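Local structure of uncharacterized protein, DUF633, LMOf2365_1472 (Listeria monocytogenes str. 4b F2365, 3GNL) at residues 23-28 / 89-95; 47-53 / 73-79. The protein is of unknown function but is probably a tRNA (adenine(22)-N(1))-methyltransferase with a Rossmann-like domain. One frame throughout, in Å; residues are numbered along the deposited sequence.

Contact 1: residues 23-28 / 89-95; sequences ERIADI and DAIDTIV
Arg-24 grips the backbone of Asp-89, in the loop before strand 93-99, side-on with NE and NH2. NE donates to Asp-89 O at 2.9 Å and NH2 to the same oxygen at 3.0 Å. That oxygen lies almost exactly in the guanidinium plane. A bend at chi3 (65°) turns NE toward Asp-89 O; Arg-24 CD lies 3.3 Å from Ala-90 O. Asp-92 OD2 accepts from the backbone N of Arg-24 at 2.9 Å through its anti lone pair, in a nearly straight bond. Arg-24 O in turn accepts from both Asp-92 N and Thr-93 N, so the strand entry is fixed at three points. Beside it, Thr-93 OG1 donates to Glu-23 OE1 in a short bond of 2.5 Å, from above the carboxylate plane. The parallel ladder begins with Thr-93 N to Arg-24 O and continues with Ala-26 N to Thr-93 O, Val-95 N to Ala-26 O and Ile-28 N to Val-95 O. Ile-28 CG1 packs obliquely on Ile-94 CG2 at 3.7 Å. Lys-120 forms a salt bridge with Glu-23, and Ser-30 bonds Asp-27. Strand 45-52 flanks 23-28 on one edge, strand 120-125 lies beyond 93-99, and helix 34-41 covers Asp-27.

Contact 2: residues 47-53 / 73-79; sequences FAIAGEV and QIDVRKG
Phe-47 turns the edge of its ring to the carboxylate of Asp-75, with CZ 3.4 Å from OD2. Ring and carboxylate planes stand nearly perpendicular, at 84°. The ring lies there because CG is anti to the backbone N (chi1 170°), which also brings CD1 to 3.2 Å from Gln-73 O. The same Asp-75 OD2 forms a salt bridge with Arg-77 NH2 at 3.0 Å, along one strand. Asp-75 therefore meets a ring edge and a guanidinium edge with one oxygen. Ile-49 CD1 sits over one face of that guanidinium, off its centre, 3.7 Å from Arg-77 NH1. The arginine chain, extended from CG to NE, stands out from the sheet, and its NH2 meets the Asp-75 side chain, which leaves the same face. Ala-48, Ile-74, Ala-50 and Val-76 occupy the other face of the sheet, where Ala-48 CB lies 4.1 Å from Ile-74 CG1. Six backbone hydrogen bonds join the strands in parallel, from Ala-48 N to Gln-73 O at one end to Gly-79 N to Glu-52 O at the other. This is the pairing of a beta-alpha-beta crossover, with helix 55-67 linking strands 45-52 and 74-78 of the Rossmann-like sheet. Strand 74-78 is the outermost on this side within the chain. In the second shell, Arg-77 NH1 pairs with Asp-89 and hydrogen-bonds to Val-84 O. Val-76 packs on Phe-58 and Val-65 of helix 55-67, while Pro-36 and Val-40 of helix 34-41 touch Ile-74. Lys-78 NZ pairs with Asp-55 at the start of helix 55-67.

Contacts 1 and 2 belong to one sheet, and their centres are about 10 Å apart. Strands 23-28 and 45-52 are neighbours in it, so the order 74-78, 45-52, 23-28, 93-99 runs through both contacts. Asp-27 N lies 2.8 Å from Ile-49 O, a probable backbone hydrogen bond between strands 23-28 and 45-52. Side chains join the two contacts too. Asp-89 OD2 of contact 1 forms a salt bridge of 2.7 Å with Arg-77 NH1 of contact 2. Arg-24 NH2 packs 3.4 Å from Phe-47 CD2, and Ile-25 CG1 lies 3.5 Å from Ala-48 CB. In Rossmann-like methyltransferases the cofactor usually binds at the C-terminal ends of such parallel strands.

Contact 1: residues 23-28 / 89-95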
loop_
_atom_site.group_PDB
_atom_site.type_symbol
_atom_site.label_atom_id
_atom_site.label_comp_id
_atom_site.label_asym_id
_atom_site.label_seq_id
_atom_site.Cartn_x
_atom_site.Cartn_y
_atom_site.Cartn_z
ATOM N N GLU A 23 -1.004 -16.066 -11.452
ATOM C CA GLU A 23 -1.226 -16.296 -10.011
ATOM C C GLU A 23 -2.703 -16.402 -9.593
ATOM O O GLU A 23 -3.578 -15.911 -10.303
ATOM C CB GLU A 23 -0.566 -15.101 -9.233
ATOM C CG GLU A 23 0.631 -14.499 -10.056
ATOM C CD GLU A 23 1.369 -13.362 -9.369
ATOM O OE1 GLU A 23 0.839 -12.832 -8.377
ATOM O OE2 GLU A 23 2.452 -12.985 -9.879
ATOM N N ARG A 24 -2.964 -17.038 -8.454
ATOM C CA ARG A 24 -4.271 -16.984 -7.793
ATOM C C ARG A 24 -4.242 -15.790 -6.825
ATOM O O ARG A 24 -3.428 -15.753 -5.869
ATOM C CB ARG A 24 -4.634 -18.293 -7.074
ATOM C CG ARG A 24 -4.680 -19.463 -8.058
ATOM C CD ARG A 24 -4.888 -20.786 -7.323
ATOM N NE ARG A 24 -6.176 -20.876 -6.644
ATOM C CZ ARG A 24 -7.354 -21.110 -7.231
ATOM N NH1 ARG A 24 -7.447 -21.271 -8.564
ATOM N NH2 ARG A 24 -8.439 -21.145 -6.475
ATOM N N ILE A 25 -5.063 -14.798 -7.121
ATOM C CA ILE A 25 -4.985 -13.523 -6.348
ATOM C C ILE A 25 -6.228 -13.249 -5.522
ATOM O O ILE A 25 -7.319 -13.741 -5.817
ATOM C CB ILE A 25 -4.706 -12.336 -7.251
ATOM C CG1 ILE A 25 -5.964 -11.955 -8.069
ATOM C CG2 ILE A 25 -3.458 -12.590 -8.183
ATOM C CD1 ILE A 25 -5.809 -10.685 -8.923
ATOM N N ALA A 26 -6.078 -12.455 -4.471
ATOM C CA ALA A 26 -7.221 -11.886 -3.771
ATOM C C ALA A 26 -7.054 -10.382 -3.648
ATOM O O ALA A 26 -6.045 -9.921 -3.105
ATOM C CB ALA A 26 -7.437 -12.518 -2.404
ATOM N N ASP A 27 -8.037 -9.644 -4.164
ATOM C CA ASP A 27 -8.059 -8.197 -4.135
ATOM C C ASP A 27 -9.054 -7.734 -3.066
ATOM O O ASP A 27 -10.274 -7.773 -3.277
ATOM C CB ASP A 27 -8.450 -7.662 -5.531
ATOM C CG ASP A 27 -8.313 -6.161 -5.650
ATOM O OD1 ASP A 27 -7.697 -5.563 -4.743
ATOM O OD2 ASP A 27 -8.798 -5.579 -6.640
ATOM N N ILE A 28 -8.508 -7.242 -1.964
ATOM C CA ILE A 28 -9.295 -6.883 -0.792
ATOM C C ILE A 28 -9.818 -5.469 -0.900
ATOM O O ILE A 28 -9.019 -4.528 -1.052
ATOM C CB ILE A 28 -8.433 -7.017 0.432
ATOM C CG1 ILE A 28 -7.751 -8.385 0.418
ATOM C CG2 ILE A 28 -9.274 -6.742 1.685
ATOM C CD1 ILE A 28 -8.756 -9.653 0.514
ATOM N N ASP A 89 -8.724 -21.955 -1.038
ATOM C CA ASP A 89 -8.555 -21.075 -2.195
ATOM C C ASP A 89 -7.135 -21.054 -2.746
ATOM O O ASP A 89 -6.947 -20.692 -3.884
ATOM C CB ASP A 89 -9.015 -19.646 -1.899
ATOM C CG ASP A 89 -10.485 -19.546 -1.715
ATOM O OD1 ASP A 89 -11.207 -20.164 -2.528
ATOM O OD2 ASP A 89 -10.940 -18.879 -0.758
ATOM N N ALA A 90 -6.144 -21.473 -1.947
ATOM C CA ALA A 90 -4.764 -21.532 -2.416
ATOM C C ALA A 90 -4.319 -20.219 -3.090
ATOM O O ALA A 90 -3.829 -20.200 -4.216
ATOM C CB ALA A 90 -4.562 -22.721 -3.354
ATOM N N ILE A 91 -4.505 -19.112 -2.377
ATOM C CA ILE A 91 -4.136 -17.791 -2.902
ATOM C C ILE A 91 -2.620 -17.553 -2.846
ATOM O O ILE A 91 -1.996 -17.840 -1.817
ATOM C CB ILE A 91 -4.864 -16.736 -2.075
ATOM C CG1 ILE A 91 -6.385 -16.853 -2.243
ATOM C CG2 ILE A 91 -4.323 -15.312 -2.380
ATOM C CD1 ILE A 91 -6.921 -16.787 -3.657
ATOM N N ASP A 92 -2.043 -17.080 -3.949
ATOM C CA ASP A 92 -0.608 -16.824 -4.076
ATOM C C ASP A 92 -0.269 -15.370 -3.723
ATOM O O ASP A 92 0.775 -15.100 -3.087
ATOM C CB ASP A 92 -0.103 -17.097 -5.495
ATOM C CG ASP A 92 -0.365 -18.531 -5.933
ATOM O OD1 ASP A 92 0.170 -19.416 -5.237
ATOM O OD2 ASP A 92 -1.104 -18.737 -6.925
ATOM N N THR A 93 -1.156 -14.467 -4.132
ATOM C CA THR A 93 -0.912 -13.024 -4.051
ATOM C C THR A 93 -2.117 -12.318 -3.443
ATOM O O THR A 93 -3.235 -12.551 -3.875
ATOM C CB THR A 93 -0.611 -12.500 -5.423
ATOM O OG1 THR A 93 0.557 -13.166 -5.899
ATOM C CG2 THR A 93 -0.310 -10.993 -5.364
ATOM N N ILE A 94 -1.906 -11.397 -2.491
ATOM C CA ILE A 94 -3.000 -10.573 -1.988
ATOM C C ILE A 94 -2.700 -9.114 -2.305
ATOM O O ILE A 94 -1.546 -8.671 -2.090
ATOM C CB ILE A 94 -3.195 -10.695 -0.467
ATOM C CG1 ILE A 94 -3.472 -12.154 -0.028
ATOM C CG2 ILE A 94 -4.324 -9.755 0.020
ATOM C CD1 ILE A 94 -3.571 -12.310 1.465
ATOM N N VAL A 95 -3.707 -8.435 -2.888
ATOM C CA VAL A 95 -3.649 -6.993 -3.190
ATOM C C VAL A 95 -4.517 -6.267 -2.201
ATOM O O VAL A 95 -5.645 -6.659 -1.986
ATOM C CB VAL A 95 -4.181 -6.698 -4.606
ATOM C CG1 VAL A 95 -4.178 -5.219 -4.955
ATOM C CG2 VAL A 95 -3.404 -7.486 -5.664
#

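Contact 2: residues 47-53 / 73-79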
loop_
_atom_site.group_PDB
_atom_site.type_symbol
_atom_site.label_atom_id
_atom_site.label_comp_id
_atom_site.label_asym_id
_atom_site.label_seq_id
_atom_site.Cartn_x
_atom_site.Cartn_y
_atom_site.Cartn_z
ATOM N N PHE A 47 -7.035 -16.854 -11.423
ATOM C CA PHE A 47 -8.193 -16.893 -10.561
ATOM C C PHE A 47 -8.078 -15.655 -9.675
ATOM O O PHE A 47 -6.954 -15.274 -9.323
ATOM C CB PHE A 47 -8.205 -18.165 -9.719
ATOM C CG PHE A 47 -9.238 -18.157 -8.645
ATOM C CD1 PHE A 47 -10.581 -18.372 -8.944
ATOM C CD2 PHE A 47 -8.881 -17.910 -7.311
ATOM C CE1 PHE A 47 -11.550 -18.344 -7.913
ATOM C CE2 PHE A 47 -9.833 -17.881 -6.303
ATOM C CZ PHE A 47 -11.170 -18.105 -6.588
ATOM N N ALA A 48 -9.210 -15.029 -9.341
ATOM C CA ALA A 48 -9.233 -13.943 -8.361
ATOM C C ALA A 48 -10.420 -14.033 -7.432
ATOM O O ALA A 48 -11.522 -14.387 -7.859
ATOM C CB ALA A 48 -9.259 -12.613 -9.049
ATOM N N ILE A 49 -10.211 -13.660 -6.179
ATOM C CA ILE A 49 -11.283 -13.277 -5.247
ATOM C C ILE A 49 -11.327 -11.750 -5.241
ATOM O O ILE A 49 -10.276 -11.106 -5.078
ATOM C CB ILE A 49 -10.977 -13.758 -3.821
ATOM C CG1 ILE A 49 -10.889 -15.307 -3.780
ATOM C CG2 ILE A 49 -12.001 -13.221 -2.829
ATOM C CD1 ILE A 49 -10.246 -15.860 -2.472
ATOM N N ALA A 50 -12.501 -11.179 -5.456
ATOM C CA ALA A 50 -12.695 -9.750 -5.235
ATOM C C ALA A 50 -13.490 -9.566 -3.952
ATOM O O ALA A 50 -14.686 -9.886 -3.903
ATOM C CB ALA A 50 -13.381 -9.125 -6.423
ATOM N N GLY A 51 -12.833 -9.061 -2.902
ATOM C CA GLY A 51 -13.503 -8.879 -1.598
ATOM C C GLY A 51 -14.144 -7.517 -1.447
ATOM O O GLY A 51 -13.624 -6.525 -1.917
ATOM N N GLU A 52 -15.314 -7.429 -0.812
ATOM C CA GLU A 52 -15.955 -6.161 -0.540
ATOM C C GLU A 52 -16.601 -6.270 0.817
ATOM O O GLU A 52 -17.008 -7.357 1.198
ATOM C CB GLU A 52 -17.024 -5.795 -1.587
ATOM C CG GLU A 52 -16.504 -5.839 -3.029
ATOM C CD GLU A 52 -15.589 -4.710 -3.338
ATOM O OE1 GLU A 52 -15.425 -3.793 -2.517
ATOM O OE2 GLU A 52 -14.997 -4.751 -4.451
ATOM N N VAL A 53 -16.686 -5.155 1.556
ATOM C CA VAL A 53 -17.280 -5.216 2.891
ATOM C C VAL A 53 -18.743 -4.758 2.951
ATOM O O VAL A 53 -19.487 -5.231 3.806
ATOM C CB VAL A 53 -16.340 -4.608 3.971
ATOM C CG1 VAL A 53 -16.207 -3.116 3.775
ATOM C CG2 VAL A 53 -16.862 -4.900 5.376
ATOM N N GLN A 73 -13.872 -17.327 -13.470
ATOM C CA GLN A 73 -12.500 -17.130 -12.957
ATOM C C GLN A 73 -12.386 -16.195 -11.751
ATOM O O GLN A 73 -11.321 -16.128 -11.141
ATOM C CB GLN A 73 -11.575 -16.655 -14.081
ATOM C CG GLN A 73 -11.106 -17.830 -14.987
ATOM C CD GLN A 73 -10.165 -17.389 -16.092
ATOM O OE1 GLN A 73 -10.603 -16.811 -17.089
ATOM N NE2 GLN A 73 -8.858 -17.688 -15.939
ATOM N N ILE A 74 -13.473 -15.495 -11.422
ATOM C CA ILE A 74 -13.466 -14.491 -10.353
ATOM C C ILE A 74 -14.671 -14.632 -9.456
ATOM O O ILE A 74 -15.832 -14.578 -9.923
ATOM C CB ILE A 74 -13.403 -13.067 -10.887
ATOM C CG1 ILE A 74 -12.208 -12.911 -11.864
ATOM C CG2 ILE A 74 -13.357 -12.079 -9.724
ATOM C CD1 ILE A 74 -12.193 -11.603 -12.535
ATOM N N ASP A 75 -14.384 -14.841 -8.182
ATOM C CA ASP A 75 -15.391 -14.944 -7.160
ATOM C C ASP A 75 -15.467 -13.590 -6.478
ATOM O O ASP A 75 -14.456 -13.066 -5.997
ATOM C CB ASP A 75 -15.007 -15.978 -6.096
ATOM C CG ASP A 75 -15.106 -17.446 -6.580
ATOM O OD1 ASP A 75 -15.776 -17.723 -7.617
ATOM O OD2 ASP A 75 -14.511 -18.327 -5.895
ATOM N N VAL A 76 -16.647 -13.009 -6.456
ATOM C CA VAL A 76 -16.868 -11.804 -5.679
ATOM C C VAL A 76 -17.480 -12.213 -4.362
ATOM O O VAL A 76 -18.517 -12.895 -4.323
ATOM C CB VAL A 76 -17.748 -10.788 -6.410
ATOM C CG1 VAL A 76 -17.913 -9.486 -5.586
ATOM C CG2 VAL A 76 -17.176 -10.512 -7.806
ATOM N N ARG A 77 -16.831 -11.811 -3.276
ATOM C CA ARG A 77 -17.256 -12.196 -1.954
ATOM C C ARG A 77 -17.405 -11.015 -0.988
ATOM O O ARG A 77 -16.580 -10.087 -0.987
ATOM C CB ARG A 77 -16.244 -13.163 -1.377
ATOM C CG ARG A 77 -16.142 -14.471 -2.170
ATOM C CD ARG A 77 -15.162 -15.434 -1.537
ATOM N NE ARG A 77 -14.807 -16.540 -2.447
ATOM C CZ ARG A 77 -13.910 -17.488 -2.173
ATOM N NH1 ARG A 77 -13.205 -17.479 -1.030
ATOM N NH2 ARG A 77 -13.658 -18.451 -3.067
ATOM N N LYS A 78 -18.464 -11.047 -0.183
ATOM C CA LYS A 78 -18.692 -10.064 0.881
ATOM C C LYS A 78 -18.048 -10.521 2.192
ATOM O O LYS A 78 -18.286 -11.638 2.669
ATOM C CB LYS A 78 -20.184 -9.799 1.063
ATOM C CG LYS A 78 -20.488 -8.759 2.155
ATOM C CD LYS A 78 -21.440 -7.664 1.684
ATOM C CE LYS A 78 -22.901 -8.118 1.684
ATOM N NZ LYS A 78 -23.886 -6.979 1.647
ATOM N N GLY A 79 -17.224 -9.644 2.769
ATOM C CA GLY A 79 -16.538 -9.934 4.005
ATOM C C GLY A 79 -15.649 -8.776 4.426
ATOM O O GLY A 79 -15.244 -7.934 3.594
HETATM O O HOH W 1 -22.619 -5.197 4.081
#